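PDB 4FBD: putative uncharacterized protein from Toxoplasma gondii, which is of unknown function, being a conserved hypothetical protein of the DUF3228 family that is found here as a two-chain assembly. Local coordinates for residues P107-A110 with D111-H114; L154-R157 with E158-A161. One frame throughout, in Å; residues are numbered along the deposited sequence.

Contact 1. Residues P107-A110 with D111-H114; sequences PITA and DNEH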
ATOM      1  N   PRO A 107      -2.073  -1.956 -17.982  1.00 30.91           N
ATOM      2  CA  PRO A 107      -3.240  -1.228 -17.536  1.00 33.15           C
ATOM      3  C   PRO A 107      -4.259  -2.181 -16.935  1.00 33.39           C
ATOM      4  O   PRO A 107      -4.370  -3.337 -17.365  1.00 33.34           O
ATOM      5  CB  PRO A 107      -3.812  -0.582 -18.812  1.00 32.80           C
ATOM      6  CG  PRO A 107      -3.072  -1.173 -19.974  1.00 36.25           C
ATOM      7  CD  PRO A 107      -1.841  -1.856 -19.445  1.00 35.98           C
ATOM      8  N   ILE A 108      -4.973  -1.709 -15.932  1.00 31.86           N
ATOM      9  CA  ILE A 108      -6.003  -2.521 -15.316  1.00 33.97           C
ATOM     10  C   ILE A 108      -7.284  -2.128 -16.000  1.00 34.18           C
ATOM     11  O   ILE A 108      -7.618  -0.960 -15.989  1.00 37.73           O
ATOM     12  CB  ILE A 108      -6.098  -2.229 -13.815  1.00 32.53           C
ATOM     13  CG1 ILE A 108      -4.772  -2.582 -13.136  1.00 33.10           C
ATOM     14  CG2 ILE A 108      -7.188  -3.064 -13.194  1.00 36.08           C
ATOM     15  CD1 ILE A 108      -4.580  -1.894 -11.803  1.00 27.66           C
ATOM     16  N   THR A 109      -7.970  -3.076 -16.630  1.00 34.15           N
ATOM     17  CA  THR A 109      -9.246  -2.793 -17.298  1.00 35.48           C
ATOM     18  C   THR A 109     -10.368  -3.595 -16.646  1.00 36.49           C
ATOM     19  O   THR A 109     -10.117  -4.435 -15.791  1.00 33.83           O
ATOM     20  CB  THR A 109      -9.212  -3.214 -18.735  1.00 35.84           C
ATOM     21  OG1 THR A 109      -9.075  -4.635 -18.784  1.00 35.86           O
ATOM     22  CG2 THR A 109      -8.030  -2.555 -19.488  1.00 36.85           C
ATOM     23  N   ALA A 110     -11.611  -3.348 -17.061  1.00 37.58           N
ATOM     24  CA  ALA A 110     -12.736  -4.096 -16.507  1.00 39.89           C
ATOM     25  C   ALA A 110     -12.604  -5.581 -16.887  1.00 40.65           C
ATOM     26  O   ALA A 110     -13.023  -6.441 -16.137  1.00 42.71           O
ATOM     27  CB  ALA A 110     -14.103  -3.529 -16.988  1.00 38.44           C
ATOM     28  N   ASP A 111     -12.004  -5.870 -18.038  1.00 39.92           N
ATOM     29  CA  ASP A 111     -11.864  -7.236 -18.472  1.00 41.13           C
ATOM     30  C   ASP A 111     -10.710  -7.999 -17.833  1.00 39.87           C
ATOM     31  O   ASP A 111     -10.772  -9.234 -17.762  1.00 42.51           O
ATOM     32  CB  ASP A 111     -11.749  -7.304 -20.006  1.00 42.84           C
ATOM     33  CG  ASP A 111     -13.084  -7.001 -20.709  1.00 50.64           C
ATOM     34  OD1 ASP A 111     -14.092  -6.719 -20.012  1.00 59.26           O
ATOM     35  OD2 ASP A 111     -13.128  -7.035 -21.952  1.00 58.84           O
ATOM     36  N   ASN A 112      -9.667  -7.314 -17.357  1.00 36.10           N
ATOM     37  CA  ASN A 112      -8.553  -8.042 -16.753  1.00 34.14           C
ATOM     38  C   ASN A 112      -8.384  -7.886 -15.243  1.00 33.45           C
ATOM     39  O   ASN A 112      -7.549  -8.535 -14.655  1.00 31.76           O
ATOM     40  CB  ASN A 112      -7.261  -7.679 -17.440  1.00 33.53           C
ATOM     41  CG  ASN A 112      -6.800  -6.299 -17.119  1.00 33.16           C
ATOM     42  OD1 ASN A 112      -7.272  -5.673 -16.173  1.00 32.13           O
ATOM     43  ND2 ASN A 112      -5.859  -5.815 -17.893  1.00 28.20           N
ATOM     44  N   GLU A 113      -9.197  -7.055 -14.614  1.00 34.97           N
ATOM     45  CA  GLU A 113      -9.068  -6.782 -13.195  1.00 35.25           C
ATOM     46  C   GLU A 113      -9.049  -8.031 -12.306  1.00 35.81           C
ATOM     47  O   GLU A 113      -8.272  -8.122 -11.323  1.00 36.90           O
ATOM     48  CB  GLU A 113     -10.213  -5.872 -12.752  1.00 37.52           C
ATOM     49  CG  GLU A 113     -10.075  -5.460 -11.305  1.00 43.42           C
ATOM     50  CD  GLU A 113     -11.251  -4.654 -10.800  1.00 45.11           C
ATOM     51  OE1 GLU A 113     -12.284  -4.579 -11.505  1.00 44.88           O
ATOM     52  OE2 GLU A 113     -11.124  -4.115  -9.684  1.00 46.98           O
ATOM     53  N   HIS A 114      -9.902  -8.994 -12.631  1.00 33.29           N
ATOM     54  CA  HIS A 114      -9.986 -10.205 -11.836  1.00 33.96           C
ATOM     55  C   HIS A 114      -8.747 -11.125 -11.924  1.00 33.19           C
ATOM     56  O   HIS A 114      -8.595 -12.055 -11.113  1.00 32.89           O
ATOM     57  CB  HIS A 114     -11.260 -10.971 -12.193  1.00 35.79           C
ATOM     58  CG  HIS A 114     -11.254 -11.571 -13.568  1.00 35.63           C
ATOM     59  ND1 HIS A 114     -11.373 -10.811 -14.711  1.00 36.86           N
ATOM     60  CD2 HIS A 114     -11.194 -12.864 -13.980  1.00 36.78           C
ATOM     61  CE1 HIS A 114     -11.383 -11.608 -15.773  1.00 40.47           C
ATOM     62  NE2 HIS A 114     -11.273 -12.858 -15.358  1.00 34.87           N
TER
HETATM   63  O   HOH W   1     -12.698  -8.484 -14.369  1.00 43.31           O

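Contact 2. Residues L154-R157 with E158-A161; sequences LYSR and EQIA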
ATOM      1  N   LEU A 154      20.529   8.928 -17.514  1.00 48.40           N
ATOM      2  CA  LEU A 154      21.946   9.243 -17.636  1.00 49.44           C
ATOM      3  C   LEU A 154      22.590   9.670 -16.323  1.00 54.01           C
ATOM      4  O   LEU A 154      21.946  10.252 -15.467  1.00 56.38           O
ATOM      5  CB  LEU A 154      22.125  10.391 -18.632  1.00 47.33           C
ATOM      6  CG  LEU A 154      21.542  10.156 -20.030  1.00 46.05           C
ATOM      7  CD1 LEU A 154      21.750  11.362 -20.908  1.00 44.97           C
ATOM      8  CD2 LEU A 154      22.128   8.919 -20.691  1.00 48.54           C
ATOM      9  N   TYR A 155      23.870   9.352 -16.173  1.00 57.35           N
ATOM     10  CA  TYR A 155      24.677   9.775 -15.022  1.00 61.33           C
ATOM     11  C   TYR A 155      25.901  10.423 -15.579  1.00 61.04           C
ATOM     12  O   TYR A 155      26.372  10.029 -16.642  1.00 60.35           O
ATOM     13  CB  TYR A 155      25.054   8.603 -14.099  1.00 64.80           C
ATOM     14  CG  TYR A 155      24.104   8.412 -12.923  1.00 69.98           C
ATOM     15  CD1 TYR A 155      22.750   8.165 -13.122  1.00 69.03           C
ATOM     16  CD2 TYR A 155      24.575   8.468 -11.611  1.00 80.15           C
ATOM     17  CE1 TYR A 155      21.884   7.988 -12.046  1.00 74.35           C
ATOM     18  CE2 TYR A 155      23.725   8.294 -10.531  1.00 83.70           C
ATOM     19  CZ  TYR A 155      22.377   8.058 -10.756  1.00 81.07           C
ATOM     20  OH  TYR A 155      21.527   7.883  -9.695  1.00 85.22           O
ATOM     21  N   SER A 156      26.403  11.435 -14.881  1.00 62.65           N
ATOM     22  CA  SER A 156      27.612  12.105 -15.304  1.00 63.76           C
ATOM     23  C   SER A 156      28.765  11.114 -15.244  1.00 63.94           C
ATOM     24  O   SER A 156      28.649  10.056 -14.627  1.00 64.41           O
ATOM     25  CB  SER A 156      27.940  13.292 -14.394  1.00 67.20           C
ATOM     26  OG  SER A 156      28.217  12.858 -13.072  1.00 74.77           O
ATOM     27  N   ARG A 157      29.853  11.467 -15.918  1.00 63.77           N
ATOM     28  CA  ARG A 157      31.093  10.683 -15.924  1.00 61.28           C
ATOM     29  C   ARG A 157      31.626  10.594 -14.484  1.00 62.73           C
ATOM     30  O   ARG A 157      32.111   9.560 -14.037  1.00 62.45           O
ATOM     31  CB  ARG A 157      32.119  11.412 -16.791  1.00 58.31           C
ATOM     32  CG  ARG A 157      33.448  10.748 -16.885  1.00 56.78           C
ATOM     33  CD  ARG A 157      34.533  11.719 -17.357  1.00 54.43           C
ATOM     34  NE  ARG A 157      34.295  12.305 -18.673  1.00 57.26           N
ATOM     35  CZ  ARG A 157      33.979  13.578 -18.923  1.00 58.61           C
ATOM     36  NH1 ARG A 157      33.867  14.467 -17.953  1.00 58.54           N
ATOM     37  NH2 ARG A 157      33.800  13.973 -20.178  1.00 58.13           N
ATOM     38  N   GLU A 158      31.494  11.703 -13.770  1.00 65.24           N
ATOM     39  CA  GLU A 158      31.948  11.831 -12.392  1.00 68.56           C
ATOM     40  C   GLU A 158      31.228  10.833 -11.488  1.00 71.96           C
ATOM     41  O   GLU A 158      31.868   9.984 -10.865  1.00 72.49           O
ATOM     42  CB  GLU A 158      31.734  13.273 -11.913  1.00 71.15           C
ATOM     43  CG  GLU A 158      32.612  14.313 -12.661  1.00 70.76           C
ATOM     44  CD  GLU A 158      32.401  14.331 -14.198  1.00 72.68           C
ATOM     45  OE1 GLU A 158      31.236  14.317 -14.675  1.00 70.52           O
ATOM     46  OE2 GLU A 158      33.419  14.369 -14.927  1.00 72.33           O
ATOM     47  N   GLN A 159      29.900  10.913 -11.445  1.00 74.40           N
ATOM     48  CA  GLN A 159      29.122   9.994 -10.624  1.00 79.61           C
ATOM     49  C   GLN A 159      29.361   8.521 -10.950  1.00 78.89           C
ATOM     50  O   GLN A 159      29.365   7.687 -10.046  1.00 82.81           O
ATOM     51  CB  GLN A 159      27.637  10.328 -10.682  1.00 83.39           C
ATOM     52  CG  GLN A 159      27.236  11.477  -9.767  1.00 89.19           C
ATOM     53  CD  GLN A 159      27.205  11.105  -8.284  1.00 95.61           C
ATOM     54  OE1 GLN A 159      27.424   9.953  -7.908  1.00100.23           O
ATOM     55  NE2 GLN A 159      26.911  12.084  -7.441  1.00 99.88           N
ATOM     56  N   ILE A 160      29.544   8.191 -12.222  1.00 76.17           N
ATOM     57  CA  ILE A 160      29.834   6.800 -12.599  1.00 76.70           C
ATOM     58  C   ILE A 160      31.174   6.342 -12.002  1.00 76.61           C
ATOM     59  O   ILE A 160      31.271   5.238 -11.465  1.00 80.53           O
ATOM     60  CB  ILE A 160      29.854   6.595 -14.114  1.00 73.55           C
ATOM     61  CG1 ILE A 160      28.431   6.730 -14.674  1.00 75.82           C
ATOM     62  CG2 ILE A 160      30.382   5.214 -14.458  1.00 71.85           C
ATOM     63  CD1 ILE A 160      28.363   6.550 -16.172  1.00 73.48           C
ATOM     64  N   ALA A 161      32.195   7.188 -12.081  1.00 73.44           N
ATOM     65  CA  ALA A 161      33.499   6.845 -11.514  1.00 73.94           C
ATOM     66  C   ALA A 161      33.349   6.605 -10.002  1.00 78.62           C
ATOM     67  O   ALA A 161      33.772   5.581  -9.477  1.00 79.70           O
ATOM     68  CB  ALA A 161      34.505   7.952 -11.780  1.00 69.69           C
TER

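Contact 1. Residues P107-A110 with D111-H114
T109 and N112 grip each other across the turn through three hydrogen bonds, one of them weak. In one direction the hydroxyl of T109 receives the backbone N of N112 (OG1 to N, 3.1 Å) and, weakly, the N of D111, two residues on from T109 (T109 OG1 to D111 N, 3.3 Å). Placed between the backbone N and the carbonyl carbon (chi1 65°), OG1 faces forward into the turn. In return, N112 OD1 takes the N of T109 at 2.7 Å, the donor standing well above the amide plane rather than on a lone pair. The same amide gives its ND2 to P107 O at 2.9 Å, almost straight at 166° and in plane with both groups. An asparagine suits this buried place because it accepts and donates at once; ND2 also reaches Y139 OH.

Backbone bonds are weaker: T109 O receives the N of E113 at 3.0 Å and that of N112, both along strongly bent N-H...O lines. A water links A110 O (2.7 Å), to which it donates, with ND1 of H114 (2.7 Å).

Among apolar groups, I108 CG2 meets E113 CB, while L242 of the second subunit packs on I108. The carboxylate of E113 binds S240 and S241 of that subunit. Together the T109 bonds make an ST motif, and the give-and-take between T109 and N112 resembles the reciprocal exchange of a capping box.

Contact 2. Residues L154-R157 with E158-A161
S156 O receives the N of I160 at 3.2 Å and R157 O that of A161 at 3.1 Å, the i to i+4 bonds of a first helical turn that starts straight from the strand. Serine fits the N-cap: its short hydroxyl, set between its own backbone N and carbonyl carbon (chi1 64°), accepts the N of Q159 (OG to N, 3.0 Å) along a nearly straight line of 171°, satisfying an amide that has no preceding turn to pair with.

On one flank R157 and E158 form a salt bridge. NH1 of R157 comes edge-on to OE2 of E158 at 3.1 Å, on the syn lone pair, with the two flat groups close to perpendicular. The bend at chi2 of E158 turns its carboxylate back to the helix start, where a negative charge is probably favoured by the helix dipole. R157 NE is held by A178 O.

On the other flank are apolar contacts: Y155 CB lies against I160 CG1 at 3.9 Å, and Q159 CB sits at the edge of the Y155 ring, 3.7 Å from CD2. F89 meets that ring as well. Strand 149-156, flanked by strands 90-96 and 181-189, thus hands over to helix 157-166, whose I160 touches S182.

Overall arrangement
Both contacts are local, between residues a few positions apart in the DUF3228 region, yet they lie on opposite sides of the chain's centre, with their own centres 40 Å apart and nearest atoms about 25 Å apart. Contact 1 comes earlier in the sequence and belongs to the loop between strands 105-107 and 117-121 of the four-stranded sheet, its centre about 24 Å from that of the chain. Contact 2 ends a strand of the five-stranded sheet, about 17 Å out by the same measure. Contact 1 also meets the second subunit, whereas contact 2 is touched by no other chain of the assembly. In each a hydroxyl, T109 OG1 or S156 OG, accepts from a backbone N-H further along; in contact 2 this is a helix N-cap.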